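Elastase inhibitor AFUEI (Aspergillus fumigatus Af293, PDB 3W0E) inhibits serine proteases of the elastase type, blocking the fungus's own elastase non-competitively with a nanomolar inhibition constant and also acting on human leukocyte elastase. Local coordinates at residues Q10-K13 and Q14-G18. Sequence-based numbering, arbitrary orientation.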
# COMPACT_ATOMS: atom_id res chain seq x y z
N GLN A 10 9.73 0.31 -3.94
CA GLN A 10 10.15 1.59 -4.50
C GLN A 10 10.66 1.41 -5.92
O GLN A 10 10.31 2.18 -6.82
CB GLN A 10 11.25 2.21 -3.64
CG GLN A 10 11.81 3.53 -4.18
CD GLN A 10 10.86 4.69 -3.96
OE1 GLN A 10 9.72 4.51 -3.53
NE2 GLN A 10 11.34 5.90 -4.26
N PHE A 11 11.50 0.39 -6.11
CA PHE A 11 12.02 0.03 -7.42
C PHE A 11 10.88 -0.23 -8.39
O PHE A 11 10.92 0.18 -9.55
CB PHE A 11 12.88 -1.24 -7.30
CG PHE A 11 13.27 -1.84 -8.62
CD1 PHE A 11 12.56 -2.91 -9.15
CD2 PHE A 11 14.35 -1.36 -9.34
CE1 PHE A 11 12.91 -3.47 -10.36
CE2 PHE A 11 14.70 -1.91 -10.56
CZ PHE A 11 13.98 -2.97 -11.07
N VAL A 12 9.86 -0.92 -7.89
CA VAL A 12 8.70 -1.29 -8.70
C VAL A 12 7.88 -0.05 -9.07
O VAL A 12 7.58 0.16 -10.24
CB VAL A 12 7.79 -2.31 -7.96
CG1 VAL A 12 6.50 -2.51 -8.73
CG2 VAL A 12 8.53 -3.63 -7.76
N LYS A 13 7.53 0.76 -8.07
CA LYS A 13 6.80 2.00 -8.34
C LYS A 13 7.57 2.91 -9.32
O LYS A 13 6.96 3.67 -10.06
CB LYS A 13 6.52 2.76 -7.04
CG LYS A 13 5.25 2.33 -6.27
CD LYS A 13 5.33 2.80 -4.81
CE LYS A 13 3.99 2.74 -4.09
NZ LYS A 13 4.12 2.31 -2.65
N GLN A 14 8.89 2.81 -9.33
CA GLN A 14 9.73 3.74 -10.09
C GLN A 14 10.14 3.26 -11.48
O GLN A 14 10.38 4.08 -12.37
CB GLN A 14 10.99 4.09 -9.29
CG GLN A 14 10.76 5.08 -8.13
CD GLN A 14 12.04 5.39 -7.37
OE1 GLN A 14 12.04 6.17 -6.41
NE2 GLN A 14 13.15 4.78 -7.79
N GLU A 15 10.24 1.95 -11.67
CA GLU A 15 10.83 1.41 -12.90
C GLU A 15 9.91 0.46 -13.68
O GLU A 15 10.07 0.28 -14.89
CB GLU A 15 12.13 0.67 -12.55
CG GLU A 15 13.16 1.52 -11.83
CD GLU A 15 14.12 2.23 -12.78
OE1 GLU A 15 13.68 2.67 -13.86
OE2 GLU A 15 15.31 2.35 -12.43
N LEU A 16 8.95 -0.15 -12.99
CA LEU A 16 8.19 -1.24 -13.59
C LEU A 16 6.72 -0.91 -13.86
O LEU A 16 5.98 -1.76 -14.38
CB LEU A 16 8.28 -2.50 -12.72
CG LEU A 16 9.67 -3.05 -12.38
CD1 LEU A 16 9.59 -4.20 -11.37
CD2 LEU A 16 10.40 -3.51 -13.64
N ILE A 17 6.27 0.29 -13.51
CA ILE A 17 4.86 0.63 -13.76
C ILE A 17 4.52 0.40 -15.23
O ILE A 17 5.25 0.85 -16.12
CB ILE A 17 4.51 2.07 -13.33
CG1 ILE A 17 4.64 2.22 -11.82
CG2 ILE A 17 3.10 2.44 -13.78
CD1 ILE A 17 3.94 1.13 -11.02
N GLY A 18 3.43 -0.32 -15.48
CA GLY A 18 2.94 -0.56 -16.83
C GLY A 18 3.48 -1.83 -17.45
O GLY A 18 3.00 -2.29 -18.49
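The carbonyl oxygen of Phe11 accepts two amides of the last helical turn: Glu15 N at 2.8 Å and, weakly, Gln14 N at 3.3 Å. Gln14 N is shared, since it also makes a weak bond to Gln10 O. One residue on, Leu16 N meets Val12 O at 3.1 Å in a straighter bond, with 154° at the hydrogen. Leu16 CD1 touches two side chains of the preceding turn, Phe11 CE1 at 3.5 Å, which it approaches obliquely, and Val12 CG2 at 3.8 Å. Phe11 has its ring carbon CG trans to the main-chain nitrogen (chi1 170°), which sends the ring along the helix toward its C-terminal end. There Glu15 lies across one face, CB 4.2 Å above the ring plane and offset toward the rim. Ile17 packs against the backbone, its CG1 3.3 Å from Lys13 O. Val12 and Leu16 both rest on Ile62, and Val12 also touches Ala65; Lys13 NZ hydrogen-bonds to Ala65 O. Beyond, the chain leaves the helix and Gly18 hydrogen-bonds through its backbone to Ile62. These contacts, three to five residues apart, make up the C-terminal end of helix 2-15, whose Val12 and Leu16 side packs on strand 62-67 in this I78-family inhibitor.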